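Local coordinates for protein glycosyl hydrolase family 26 (Bacteroides ovatus, PDB 4ZXO) that hydrolyses beta-mannan, probably within the chain, as a family GH26 beta-mannanase in galactomannan breakdown by this Bacteroides species, at residues D278-T283 and A321-K326; E274-S279 and T309-P314; T9-A14 and E153-P158; F145-K150 and K198-V203; S101-N106 and P163-T168. All coordinates share one frame; numbering follows the deposited sequence.

Interaction 1 of 5, residues D278-T283 and A321-K326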
# COMPACT_ATOMS: atom_id res chain seq x y z
N ASP A 278 2.08 -4.02 -23.33
CA ASP A 278 3.39 -3.62 -23.82
C ASP A 278 4.37 -4.65 -23.35
O ASP A 278 4.60 -4.76 -22.13
CB ASP A 278 3.74 -2.25 -23.24
CG ASP A 278 5.13 -1.76 -23.59
OD1 ASP A 278 5.92 -2.47 -24.22
OD2 ASP A 278 5.44 -0.59 -23.20
N SER A 279 4.93 -5.40 -24.30
CA SER A 279 5.75 -6.55 -23.94
C SER A 279 7.08 -6.12 -23.26
O SER A 279 7.78 -6.97 -22.63
CB SER A 279 6.02 -7.38 -25.17
OG SER A 279 6.88 -6.70 -26.07
N LEU A 280 7.41 -4.82 -23.36
CA LEU A 280 8.65 -4.28 -22.78
C LEU A 280 8.35 -3.26 -21.70
O LEU A 280 9.16 -2.38 -21.45
CB LEU A 280 9.52 -3.62 -23.85
CG LEU A 280 10.02 -4.55 -24.96
CD1 LEU A 280 10.81 -3.78 -25.98
CD2 LEU A 280 10.89 -5.63 -24.35
N TRP A 281 7.19 -3.38 -21.06
CA TRP A 281 6.79 -2.31 -20.12
C TRP A 281 7.74 -2.17 -18.95
O TRP A 281 8.06 -1.05 -18.54
CB TRP A 281 5.38 -2.53 -19.56
CG TRP A 281 4.87 -1.34 -18.81
CD1 TRP A 281 4.48 -0.15 -19.35
CD2 TRP A 281 4.69 -1.22 -17.40
NE1 TRP A 281 4.08 0.71 -18.38
CE2 TRP A 281 4.20 0.09 -17.16
CE3 TRP A 281 4.92 -2.07 -16.31
CZ2 TRP A 281 3.92 0.57 -15.88
CZ3 TRP A 281 4.61 -1.59 -14.99
CH2 TRP A 281 4.10 -0.28 -14.81
N TRP A 282 8.19 -3.30 -18.42
CA TRP A 282 8.96 -3.30 -17.17
C TRP A 282 10.33 -2.63 -17.32
O TRP A 282 10.68 -1.75 -16.52
CB TRP A 282 9.14 -4.75 -16.67
CG TRP A 282 7.82 -5.41 -16.48
CD1 TRP A 282 7.17 -6.24 -17.36
CD2 TRP A 282 6.91 -5.19 -15.40
NE1 TRP A 282 5.91 -6.56 -16.88
CE2 TRP A 282 5.75 -5.96 -15.65
CE3 TRP A 282 7.00 -4.46 -14.22
CZ2 TRP A 282 4.65 -5.97 -14.80
CZ3 TRP A 282 5.92 -4.49 -13.35
CH2 TRP A 282 4.75 -5.24 -13.65
N THR A 283 11.11 -3.05 -18.33
CA THR A 283 12.42 -2.42 -18.53
C THR A 283 12.37 -1.22 -19.41
O THR A 283 13.27 -0.38 -19.38
CB THR A 283 13.47 -3.38 -19.16
OG1 THR A 283 13.05 -3.79 -20.48
CG2 THR A 283 13.63 -4.60 -18.25
N ALA A 321 5.95 -11.15 -19.82
CA ALA A 321 6.62 -11.96 -18.78
C ALA A 321 8.14 -12.06 -18.91
O ALA A 321 8.85 -11.88 -17.92
CB ALA A 321 6.04 -13.35 -18.75
N ASP A 322 8.64 -12.30 -20.11
CA ASP A 322 10.09 -12.37 -20.28
C ASP A 322 10.75 -11.06 -19.86
O ASP A 322 11.79 -11.07 -19.23
CB ASP A 322 10.46 -12.69 -21.73
CG ASP A 322 10.13 -14.11 -22.10
OD1 ASP A 322 9.96 -14.94 -21.19
OD2 ASP A 322 10.06 -14.40 -23.32
N ASP A 323 10.11 -9.94 -20.19
CA ASP A 323 10.71 -8.65 -19.84
C ASP A 323 10.64 -8.42 -18.32
O ASP A 323 11.52 -7.77 -17.75
CB ASP A 323 9.99 -7.51 -20.57
CG ASP A 323 10.66 -6.17 -20.33
OD1 ASP A 323 11.81 -6.02 -20.77
OD2 ASP A 323 10.01 -5.27 -19.75
N PHE A 324 9.57 -8.89 -17.67
CA PHE A 324 9.51 -8.84 -16.22
C PHE A 324 10.67 -9.63 -15.60
O PHE A 324 11.23 -9.23 -14.58
CB PHE A 324 8.17 -9.39 -15.73
CG PHE A 324 8.03 -9.34 -14.24
CD1 PHE A 324 7.76 -8.13 -13.60
CD2 PHE A 324 8.23 -10.47 -13.47
CE1 PHE A 324 7.63 -8.07 -12.22
CE2 PHE A 324 8.13 -10.42 -12.06
CZ PHE A 324 7.81 -9.20 -11.45
N VAL A 325 10.99 -10.79 -16.19
CA VAL A 325 12.14 -11.54 -15.67
C VAL A 325 13.41 -10.67 -15.75
O VAL A 325 14.15 -10.59 -14.78
CB VAL A 325 12.37 -12.86 -16.42
CG1 VAL A 325 13.72 -13.50 -15.96
CG2 VAL A 325 11.20 -13.84 -16.11
N LYS A 326 13.63 -10.00 -16.88
CA LYS A 326 14.79 -9.14 -17.04
C LYS A 326 14.78 -7.98 -16.00
O LYS A 326 15.80 -7.64 -15.40
CB LYS A 326 14.82 -8.59 -18.47
CG LYS A 326 15.96 -7.63 -18.78
CD LYS A 326 16.01 -7.34 -20.31
CE LYS A 326 16.53 -5.95 -20.69
NZ LYS A 326 17.82 -5.66 -20.02
O HOH W 1 8.28 -9.67 -22.55
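With CG of Asp323 swung opposite its own backbone N (chi1 -175°), the carboxylate meets the first turn of helix 281-290 at Thr283, joining two outer helices of the TIM barrel. OD1 of Asp323 takes the Thr283 OG1 hydroxyl at 2.6 Å on its syn lone pair; OD2 of Asp323 accepts from Thr283 N at 2.9 Å, nearly straight and from the syn side too, somewhat out of the carboxylate plane. Phe324 sends CD1 over the middle of the Trp282 indole, 3.6 Å from Trp282 CD2, edge-to-face with planes at 75°. CE3 of Trp281 lies over the opposite face, toward its rim, and Trp282 NE1 bonds to Ser320 OG. A leucine in place of Trp282 would probably leave the Phe324 edge without a ring face to point into and Ser320 without its indole donor. Gripped twice, the Asp323 carboxylate is probably restrained from turning, and its place at the N-terminal turn of helix 281-290 is likely to favour the charged form.

Interaction 2 of 5, residues E274-S279 and T309-P314; sequences EGIPDS and THYYAP
ND1 of His310 donates to OE2 of Glu274 at 2.7 Å. The bond runs close to the imidazole plane and reaches the anti side of the carboxylate, tilted out of its plane, the two flat groups standing 83° apart. Beside it, Gly275 N donates to Tyr311 O at 2.8 Å. CG of Tyr311 sits between its backbone N and carbonyl carbon (chi1 60°), which brings the ring face against Gly275 CA, 3.7 Å from the centroid; CD1 of Ile276 touches the ring edge at CE1 of Tyr311 (3.7 Å). Tyr312 backs the acid and the imidazole: its CE1 lies 3.6 Å from CB of Glu274, and its CE2 sits over one face of His310. Farther out, Gln318 bonds to Tyr311 OH and Ile276 O, while Asn303 holds N of Tyr312 and of Ala313. Replacing Tyr311 with a serine would probably strip Gly275 of its ring face and leave Gln318 without the phenol. These beta-to-alpha loops follow adjacent parallel strands, 266-271 and 295-300, and lead toward helices 281-290 and 321-328.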
# COMPACT_ATOMS: atom_id res chain seq x y z
N GLU A 274 -2.68 -1.77 -16.91
CA GLU A 274 -3.66 -2.85 -16.90
C GLU A 274 -3.48 -3.82 -18.11
O GLU A 274 -3.46 -3.37 -19.29
CB GLU A 274 -5.07 -2.26 -16.86
CG GLU A 274 -6.09 -3.34 -16.70
CD GLU A 274 -7.50 -2.83 -16.78
OE1 GLU A 274 -7.77 -1.85 -17.52
OE2 GLU A 274 -8.37 -3.41 -16.08
N GLY A 275 -3.36 -5.13 -17.84
CA GLY A 275 -3.20 -6.10 -18.91
C GLY A 275 -1.84 -6.11 -19.56
O GLY A 275 -1.66 -6.81 -20.57
N ILE A 276 -0.90 -5.33 -18.98
CA ILE A 276 0.43 -5.06 -19.54
C ILE A 276 0.61 -5.46 -21.00
O ILE A 276 1.37 -6.40 -21.31
CB ILE A 276 1.58 -5.76 -18.71
CG1 ILE A 276 1.27 -5.77 -17.22
CG2 ILE A 276 2.86 -4.98 -18.91
CD1 ILE A 276 1.17 -7.17 -16.62
N PRO A 277 -0.08 -4.75 -21.91
CA PRO A 277 -0.06 -5.17 -23.32
C PRO A 277 1.27 -4.86 -23.99
O PRO A 277 1.51 -5.31 -25.11
CB PRO A 277 -1.15 -4.34 -23.97
CG PRO A 277 -1.84 -3.57 -22.90
CD PRO A 277 -1.06 -3.68 -21.65
N ASP A 278 2.08 -4.02 -23.33
CA ASP A 278 3.39 -3.62 -23.82
C ASP A 278 4.37 -4.65 -23.35
O ASP A 278 4.60 -4.76 -22.13
CB ASP A 278 3.74 -2.25 -23.24
CG ASP A 278 5.13 -1.76 -23.59
OD1 ASP A 278 5.92 -2.47 -24.22
OD2 ASP A 278 5.44 -0.59 -23.20
N SER A 279 4.93 -5.40 -24.30
CA SER A 279 5.75 -6.55 -23.94
C SER A 279 7.08 -6.12 -23.26
O SER A 279 7.78 -6.97 -22.63
CB SER A 279 6.02 -7.38 -25.17
OG SER A 279 6.88 -6.70 -26.07
N THR A 309 -8.93 -9.92 -17.53
CA THR A 309 -8.29 -8.79 -18.22
C THR A 309 -7.68 -7.77 -17.23
O THR A 309 -6.90 -6.87 -17.60
CB THR A 309 -9.33 -8.04 -19.10
OG1 THR A 309 -10.41 -7.62 -18.25
CG2 THR A 309 -9.89 -8.95 -20.16
N HIS A 310 -8.05 -7.91 -15.97
CA HIS A 310 -7.69 -6.90 -14.97
C HIS A 310 -6.51 -7.42 -14.19
O HIS A 310 -6.70 -8.06 -13.12
CB HIS A 310 -8.91 -6.63 -14.05
CG HIS A 310 -8.72 -5.48 -13.10
ND1 HIS A 310 -8.41 -4.21 -13.51
CD2 HIS A 310 -8.82 -5.42 -11.74
CE1 HIS A 310 -8.36 -3.39 -12.47
NE2 HIS A 310 -8.60 -4.10 -11.38
N TYR A 311 -5.28 -7.16 -14.68
CA TYR A 311 -4.10 -7.65 -13.94
C TYR A 311 -2.95 -6.71 -14.19
O TYR A 311 -2.89 -6.03 -15.24
CB TYR A 311 -3.74 -9.08 -14.36
CG TYR A 311 -3.42 -9.25 -15.82
CD1 TYR A 311 -2.14 -9.00 -16.31
CD2 TYR A 311 -4.40 -9.67 -16.72
CE1 TYR A 311 -1.83 -9.15 -17.63
CE2 TYR A 311 -4.13 -9.83 -18.08
CZ TYR A 311 -2.83 -9.59 -18.54
OH TYR A 311 -2.54 -9.77 -19.90
N TYR A 312 -2.04 -6.65 -13.23
CA TYR A 312 -0.96 -5.68 -13.30
C TYR A 312 0.42 -6.31 -13.12
O TYR A 312 1.40 -5.64 -13.32
CB TYR A 312 -1.18 -4.55 -12.26
CG TYR A 312 -2.45 -3.76 -12.56
CD1 TYR A 312 -2.42 -2.58 -13.31
CD2 TYR A 312 -3.69 -4.22 -12.12
CE1 TYR A 312 -3.58 -1.88 -13.61
CE2 TYR A 312 -4.85 -3.55 -12.42
CZ TYR A 312 -4.80 -2.35 -13.13
OH TYR A 312 -5.98 -1.70 -13.40
N ALA A 313 0.48 -7.57 -12.68
CA ALA A 313 1.74 -8.34 -12.71
C ALA A 313 1.62 -9.36 -13.82
O ALA A 313 0.51 -9.73 -14.17
CB ALA A 313 2.00 -9.02 -11.34
N PRO A 314 2.75 -9.81 -14.39
CA PRO A 314 2.59 -10.85 -15.37
C PRO A 314 2.20 -12.18 -14.75
O PRO A 314 2.16 -12.34 -13.51
CB PRO A 314 3.99 -10.94 -16.01
CG PRO A 314 4.92 -10.50 -14.96
CD PRO A 314 4.17 -9.50 -14.09

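Interaction 3 of 5, residues T9-A14 and E153-P158; sequences TPETVA and EGVLIP
The first turn of helix 10-19 leans against an extended chain, bringing CA of Thr12 to 4.9 Å from CA of Pro158, with no direct hydrogen bond from one segment to the other. Pro158 fits its ring against that turn: CG of Pro158 is 3.5 Å from OG1 of Thr12 and 3.7 Å from CB of Glu11. The Thr12 side chain and the proline ring run antiparallel alongside one another. Glu11 is folded at its second torsion (chi2 77°), which places CD 3.6 Å from CG1 of Val155, the acid lying crosswise to the valine. A water does the polar work between the segments. It accepts from OG1 of Thr9 at 2.6 Å and donates to OE1 of Glu11 and to O of Leu156, at 2.7 Å from each of these two atoms, so the Leu156 carbonyl, the Glu11 carboxylate and the Thr9 hydroxyl share one bridging molecule. CG2 of Thr9 reaches more loosely toward CD1 of Leu156, and Tyr92 of helix 81-93 touches both Glu11 and Pro158. Thr9 is the N-cap residue of helix 10-19, and the 153-158 segment runs straight into strand 159-162. The helix therefore packs at the N-terminal end of a barrel strand, on the side of the TIM barrel away from the end where such enzymes keep their active site.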
# COMPACT_ATOMS: atom_id res chain seq x y z
N THR A 9 6.95 -1.36 17.93
CA THR A 9 7.75 -2.51 18.36
C THR A 9 9.15 -2.48 17.74
O THR A 9 9.39 -1.80 16.76
CB THR A 9 7.13 -3.87 18.01
OG1 THR A 9 7.14 -4.07 16.59
CG2 THR A 9 5.68 -4.03 18.48
N PRO A 10 10.07 -3.22 18.31
CA PRO A 10 11.42 -3.25 17.75
C PRO A 10 11.47 -3.63 16.28
O PRO A 10 12.19 -2.97 15.53
CB PRO A 10 12.14 -4.30 18.63
CG PRO A 10 11.43 -4.23 19.94
CD PRO A 10 10.00 -3.90 19.63
N GLU A 11 10.72 -4.68 15.90
CA GLU A 11 10.67 -5.10 14.50
C GLU A 11 10.08 -4.02 13.60
O GLU A 11 10.47 -3.88 12.42
CB GLU A 11 9.84 -6.40 14.35
CG GLU A 11 10.58 -7.62 15.01
CD GLU A 11 10.50 -7.66 16.52
OE1 GLU A 11 9.68 -6.94 17.11
OE2 GLU A 11 11.28 -8.45 17.11
N THR A 12 9.16 -3.24 14.16
CA THR A 12 8.50 -2.18 13.38
C THR A 12 9.45 -1.00 13.17
O THR A 12 9.54 -0.43 12.07
CB THR A 12 7.20 -1.73 14.11
OG1 THR A 12 6.38 -2.90 14.28
CG2 THR A 12 6.45 -0.64 13.33
N VAL A 13 10.15 -0.62 14.24
CA VAL A 13 11.19 0.39 14.09
C VAL A 13 12.28 -0.08 13.13
O VAL A 13 12.76 0.71 12.32
CB VAL A 13 11.81 0.74 15.45
CG1 VAL A 13 12.95 1.72 15.25
CG2 VAL A 13 10.72 1.28 16.34
N ALA A 14 12.65 -1.36 13.19
CA ALA A 14 13.64 -1.86 12.27
C ALA A 14 13.12 -1.75 10.84
O ALA A 14 13.88 -1.36 9.93
CB ALA A 14 13.99 -3.26 12.56
N GLU A 153 5.74 -17.60 17.34
CA GLU A 153 6.45 -17.30 18.60
C GLU A 153 5.85 -16.11 19.35
O GLU A 153 6.27 -15.79 20.47
CB GLU A 153 7.94 -17.03 18.33
CG GLU A 153 8.72 -18.25 17.88
CD GLU A 153 8.52 -18.62 16.39
OE1 GLU A 153 8.22 -17.72 15.55
OE2 GLU A 153 8.70 -19.83 16.06
N GLY A 154 4.84 -15.47 18.76
CA GLY A 154 4.13 -14.39 19.41
C GLY A 154 4.58 -12.98 19.05
O GLY A 154 4.12 -12.02 19.67
N VAL A 155 5.47 -12.83 18.08
CA VAL A 155 6.00 -11.48 17.73
C VAL A 155 5.02 -10.77 16.80
O VAL A 155 4.56 -11.38 15.83
CB VAL A 155 7.40 -11.60 17.08
CG1 VAL A 155 7.98 -10.24 16.72
CG2 VAL A 155 8.34 -12.31 18.07
N LEU A 156 4.64 -9.53 17.12
CA LEU A 156 3.73 -8.77 16.25
C LEU A 156 4.42 -8.50 14.90
O LEU A 156 5.61 -8.15 14.84
CB LEU A 156 3.29 -7.43 16.89
CG LEU A 156 2.16 -7.40 17.96
CD1 LEU A 156 1.90 -5.97 18.51
CD2 LEU A 156 0.83 -7.88 17.47
N ILE A 157 3.68 -8.66 13.83
CA ILE A 157 4.26 -8.48 12.47
C ILE A 157 4.03 -7.04 12.06
O ILE A 157 2.86 -6.58 12.02
CB ILE A 157 3.62 -9.45 11.51
CG1 ILE A 157 4.07 -10.88 11.92
CG2 ILE A 157 4.00 -9.11 10.05
CD1 ILE A 157 3.21 -11.95 11.27
N PRO A 158 5.13 -6.32 11.73
CA PRO A 158 4.97 -4.93 11.27
C PRO A 158 4.20 -4.90 9.95
O PRO A 158 4.33 -5.78 9.11
CB PRO A 158 6.42 -4.43 11.06
CG PRO A 158 7.24 -5.34 11.90
CD PRO A 158 6.54 -6.71 11.77
O HOH W 2 7.05 -6.71 16.65

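Interaction 4 of 5, residues F145-K150 and K198-V203; sequences FLLSLK and KGVNNV
Val200 splits its two methyls between neighbouring leucines. CG1 of Val200 rests 3.8 Å from CB of Leu146, the side chains nearly perpendicular, while CG2 of Val200 lies 3.9 Å from CG of Leu147. The valine torsion explains the division: at chi1 -175° CG1 lies opposite the backbone N and CG2 opposite the carbonyl carbon. Leu147 spreads its branches over the opposing backbone, CD1 to O of Lys198 at 3.5 Å and CD2 to O of Gly199 at 3.6 Å. Those carbonyls lie just past helix 181-197, where Gly199, with positive phi, forms a Schellman motif. In the TIM barrel this is where the tails of two successive outer helices, 132-147 and 181-197, come together before the chain turns back into the parallel strands 159-162 and 203-207. Toward the polar edge, Asn202 ND2 donates to Leu146 O at 3.1 Å, from well above the carbonyl plane. Leu149 N bonds to the same oxygen from the opposite face, so two donors grip it. Asn202 ND2 has a second acceptor in Ile157 O, whereas Asn202 OD1 is buried with no partner in the model. Outermost, Lys198 NZ makes a salt bridge with Asp144.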
# COMPACT_ATOMS: atom_id res chain seq x y z
N PHE A 145 -7.70 -6.71 14.07
CA PHE A 145 -7.07 -7.55 13.06
C PHE A 145 -5.55 -7.36 13.08
O PHE A 145 -4.79 -8.33 13.05
CB PHE A 145 -7.61 -7.25 11.68
CG PHE A 145 -7.01 -8.14 10.64
CD1 PHE A 145 -7.46 -9.43 10.49
CD2 PHE A 145 -5.99 -7.71 9.83
CE1 PHE A 145 -6.88 -10.27 9.53
CE2 PHE A 145 -5.42 -8.54 8.85
CZ PHE A 145 -5.87 -9.82 8.72
N LEU A 146 -5.09 -6.12 13.12
CA LEU A 146 -3.65 -5.85 13.15
C LEU A 146 -2.94 -6.52 14.34
O LEU A 146 -1.81 -6.99 14.23
CB LEU A 146 -3.42 -4.34 13.17
CG LEU A 146 -3.87 -3.63 11.86
CD1 LEU A 146 -3.68 -2.12 11.94
CD2 LEU A 146 -3.16 -4.18 10.61
N LEU A 147 -3.62 -6.51 15.49
CA LEU A 147 -3.04 -7.13 16.69
C LEU A 147 -2.98 -8.66 16.58
O LEU A 147 -2.29 -9.33 17.38
CB LEU A 147 -3.85 -6.72 17.91
CG LEU A 147 -3.64 -5.24 18.24
CD1 LEU A 147 -4.69 -4.76 19.22
CD2 LEU A 147 -2.25 -5.07 18.80
N SER A 148 -3.73 -9.23 15.66
CA SER A 148 -3.76 -10.69 15.49
C SER A 148 -2.65 -11.15 14.54
O SER A 148 -2.43 -12.36 14.40
CB SER A 148 -5.12 -11.14 14.95
OG SER A 148 -5.23 -10.92 13.54
N LEU A 149 -1.96 -10.20 13.92
CA LEU A 149 -0.86 -10.54 13.03
C LEU A 149 0.40 -10.82 13.85
O LEU A 149 1.19 -9.91 14.15
CB LEU A 149 -0.63 -9.42 12.02
CG LEU A 149 -1.89 -9.07 11.24
CD1 LEU A 149 -1.57 -7.89 10.31
CD2 LEU A 149 -2.37 -10.23 10.45
N LYS A 150 0.54 -12.08 14.28
CA LYS A 150 1.66 -12.51 15.15
C LYS A 150 2.36 -13.74 14.58
O LYS A 150 1.74 -14.58 13.96
CB LYS A 150 1.17 -12.85 16.56
CG LYS A 150 0.51 -11.73 17.32
CD LYS A 150 0.61 -12.07 18.83
CE LYS A 150 -0.54 -11.52 19.66
NZ LYS A 150 -1.82 -12.21 19.30
N LYS A 198 -5.41 1.15 21.32
CA LYS A 198 -5.48 -0.31 21.25
C LYS A 198 -4.12 -0.97 21.43
O LYS A 198 -4.04 -2.20 21.55
CB LYS A 198 -6.08 -0.75 19.88
CG LYS A 198 -7.50 -0.25 19.51
CD LYS A 198 -8.66 -0.95 20.18
CE LYS A 198 -8.97 -2.29 19.57
NZ LYS A 198 -9.90 -3.02 20.48
N GLY A 199 -3.04 -0.19 21.41
CA GLY A 199 -1.70 -0.72 21.51
C GLY A 199 -1.24 -1.34 20.22
O GLY A 199 -0.44 -2.30 20.22
N VAL A 200 -1.74 -0.81 19.10
CA VAL A 200 -1.29 -1.33 17.80
C VAL A 200 0.11 -0.77 17.49
O VAL A 200 0.25 0.14 16.71
CB VAL A 200 -2.27 -0.96 16.67
CG1 VAL A 200 -1.84 -1.63 15.39
CG2 VAL A 200 -3.66 -1.50 17.01
N ASN A 201 1.14 -1.39 18.01
CA ASN A 201 2.49 -0.86 17.91
C ASN A 201 3.27 -1.44 16.75
O ASN A 201 4.47 -1.23 16.63
CB ASN A 201 3.22 -1.12 19.24
CG ASN A 201 2.54 -0.45 20.38
OD1 ASN A 201 1.87 0.58 20.20
ND2 ASN A 201 2.69 -1.02 21.56
N ASN A 202 2.56 -2.16 15.89
CA ASN A 202 3.17 -2.77 14.71
C ASN A 202 2.72 -2.12 13.41
O ASN A 202 2.74 -2.77 12.36
CB ASN A 202 2.85 -4.29 14.68
CG ASN A 202 1.36 -4.59 14.70
OD1 ASN A 202 0.56 -3.91 15.35
ND2 ASN A 202 0.98 -5.65 13.98
N VAL A 203 2.35 -0.84 13.43
CA VAL A 203 1.93 -0.18 12.22
C VAL A 203 2.78 1.04 11.86
O VAL A 203 3.09 1.86 12.73
CB VAL A 203 0.46 0.23 12.34
CG1 VAL A 203 -0.03 0.88 11.07
CG2 VAL A 203 -0.36 -0.99 12.60

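Interaction 5 of 5, residues S101-N106 and P163-T168; sequences SWHVRN and PWHEHT
His103 and His165 form the close part of the contact. The edge of His165 comes over the face of His103, offset toward the rim, with planes at 75° and NE2 of His103 just 3.3 Å from NE2 of His165. His165 reaches there because its CG sits between the backbone N and the carbonyl carbon (chi1 67°), and His103 ND1 bonds to Asp64. Apart from CG1 of Val104, 3.7 Å from CZ3 of Trp164, the indole side is more loosely joined. Trp102 and Trp164 run alongside each other in the same direction yet meet obliquely, CZ3 of Trp102 being 3.9 Å from CZ2 of Trp164. Here a water stands in for a direct bond, donating to Trp102 O and accepting from Trp164 N. The indole nitrogens look elsewhere, to Glu69 and Thr191. Both segments leave the C-terminal ends of adjacent strands, 97-101 and 159-162, where TIM-barrel glycosidases keep their active site, with helix 132-147 packing on both indoles and helix 181-197 on Pro163 and Trp164.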
# COMPACT_ATOMS: atom_id res chain seq x y z
N SER A 101 -4.17 -1.95 2.59
CA SER A 101 -5.05 -0.83 2.30
C SER A 101 -6.43 -1.09 2.90
O SER A 101 -6.67 -2.17 3.46
CB SER A 101 -5.13 -0.59 0.79
OG SER A 101 -5.33 -1.82 0.12
N TRP A 102 -7.33 -0.12 2.80
CA TRP A 102 -8.63 -0.25 3.46
C TRP A 102 -9.70 0.41 2.63
O TRP A 102 -10.00 1.62 2.83
CB TRP A 102 -8.59 0.41 4.88
CG TRP A 102 -9.78 0.09 5.74
CD1 TRP A 102 -10.65 -0.97 5.61
CD2 TRP A 102 -10.20 0.82 6.89
NE1 TRP A 102 -11.61 -0.91 6.61
CE2 TRP A 102 -11.35 0.18 7.40
CE3 TRP A 102 -9.73 1.98 7.51
CZ2 TRP A 102 -12.05 0.64 8.52
CZ3 TRP A 102 -10.42 2.45 8.65
CH2 TRP A 102 -11.57 1.76 9.16
N HIS A 103 -10.28 -0.35 1.70
CA HIS A 103 -11.40 0.19 0.95
C HIS A 103 -12.69 0.05 1.81
O HIS A 103 -13.55 -0.86 1.61
CB HIS A 103 -11.56 -0.53 -0.40
CG HIS A 103 -10.55 -0.11 -1.42
ND1 HIS A 103 -9.24 -0.57 -1.43
CD2 HIS A 103 -10.68 0.67 -2.52
CE1 HIS A 103 -8.62 -0.08 -2.49
NE2 HIS A 103 -9.46 0.69 -3.16
N VAL A 104 -12.79 0.95 2.78
CA VAL A 104 -13.82 0.89 3.81
C VAL A 104 -15.17 1.34 3.26
O VAL A 104 -15.27 2.25 2.40
CB VAL A 104 -13.39 1.77 5.01
CG1 VAL A 104 -13.01 3.21 4.58
CG2 VAL A 104 -14.35 1.78 6.20
N ARG A 105 -16.21 0.67 3.75
CA ARG A 105 -17.58 1.00 3.38
C ARG A 105 -17.93 2.44 3.77
O ARG A 105 -17.25 3.10 4.60
CB ARG A 105 -18.55 0.03 4.10
CG ARG A 105 -18.36 -1.44 3.80
CD ARG A 105 -18.71 -1.88 2.39
NE ARG A 105 -20.15 -1.70 2.11
CZ ARG A 105 -20.74 -2.08 0.99
NH1 ARG A 105 -20.06 -2.72 0.07
NH2 ARG A 105 -22.04 -1.86 0.80
N ASN A 106 -19.02 2.91 3.18
CA ASN A 106 -19.52 4.26 3.44
C ASN A 106 -20.39 4.19 4.70
O ASN A 106 -21.46 3.56 4.66
CB ASN A 106 -20.33 4.71 2.23
CG ASN A 106 -20.82 6.13 2.32
OD1 ASN A 106 -21.28 6.57 3.35
ND2 ASN A 106 -20.70 6.87 1.23
N PRO A 163 -4.49 3.69 4.83
CA PRO A 163 -5.91 3.98 4.71
C PRO A 163 -6.11 5.34 3.99
O PRO A 163 -5.14 6.08 3.83
CB PRO A 163 -6.37 4.09 6.18
CG PRO A 163 -5.15 4.70 6.85
CD PRO A 163 -3.99 3.94 6.21
N TRP A 164 -7.34 5.66 3.61
CA TRP A 164 -7.68 7.03 3.17
C TRP A 164 -6.85 7.45 1.97
O TRP A 164 -6.41 8.60 1.84
CB TRP A 164 -7.49 8.06 4.30
CG TRP A 164 -8.06 7.61 5.64
CD1 TRP A 164 -7.39 7.51 6.84
CD2 TRP A 164 -9.40 7.14 5.90
NE1 TRP A 164 -8.22 7.02 7.81
CE2 TRP A 164 -9.46 6.78 7.27
CE3 TRP A 164 -10.55 6.96 5.09
CZ2 TRP A 164 -10.63 6.31 7.87
CZ3 TRP A 164 -11.71 6.48 5.69
CH2 TRP A 164 -11.72 6.14 7.05
N HIS A 165 -6.62 6.51 1.07
CA HIS A 165 -5.73 6.75 -0.07
C HIS A 165 -6.41 7.55 -1.20
O HIS A 165 -7.63 7.69 -1.27
CB HIS A 165 -5.18 5.39 -0.56
CG HIS A 165 -6.20 4.48 -1.17
ND1 HIS A 165 -7.30 4.00 -0.48
CD2 HIS A 165 -6.21 3.87 -2.39
CE1 HIS A 165 -7.97 3.18 -1.28
NE2 HIS A 165 -7.31 3.08 -2.43
N GLU A 166 -5.59 8.07 -2.10
CA GLU A 166 -6.08 8.70 -3.33
C GLU A 166 -7.00 9.83 -2.95
O GLU A 166 -8.03 10.10 -3.61
CB GLU A 166 -6.75 7.68 -4.27
CG GLU A 166 -5.67 6.77 -4.84
CD GLU A 166 -6.13 5.59 -5.62
OE1 GLU A 166 -7.29 5.55 -6.03
OE2 GLU A 166 -5.27 4.68 -5.87
N HIS A 167 -6.59 10.58 -1.92
CA HIS A 167 -7.53 11.56 -1.36
C HIS A 167 -7.59 12.87 -2.13
O HIS A 167 -8.45 13.73 -1.82
CB HIS A 167 -7.16 11.85 0.09
CG HIS A 167 -5.89 12.60 0.22
ND1 HIS A 167 -4.65 11.96 0.25
CD2 HIS A 167 -5.65 13.93 0.32
CE1 HIS A 167 -3.72 12.89 0.35
NE2 HIS A 167 -4.29 14.08 0.38
N THR A 168 -6.72 13.03 -3.12
CA THR A 168 -6.84 14.24 -3.95
C THR A 168 -7.77 14.02 -5.14
O THR A 168 -8.04 14.97 -5.91
CB THR A 168 -5.45 14.73 -4.41
OG1 THR A 168 -4.72 13.66 -5.01
CG2 THR A 168 -4.65 15.21 -3.20
O HOH W 3 -9.38 3.90 4.35

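Interactions 4 and 5 are buried, whereas 1, 2 and 3 are partly buried and lie nearer the surface. Interactions 1 and 2 share Asp278 and Ser279 and touch directly, Trp282 and Phe324 packing on Pro314, so the loops and helices around strands 266-271 and 295-300 form one continuous region. Interactions 3 and 4, centres about 9 Å apart, also meet, with Leu149 and Asn201 reaching Ile157 and Thr9. These two rely mainly on aliphatic packing, with a water in 3 and an amide in 4. Carboxylate hydrogen bonds beside aromatic contacts mark 1 and 2, and aromatic rings dominate 5, which is nearest the chain's centre and lies at the opposite end of strand 159-162 from 3 and 4.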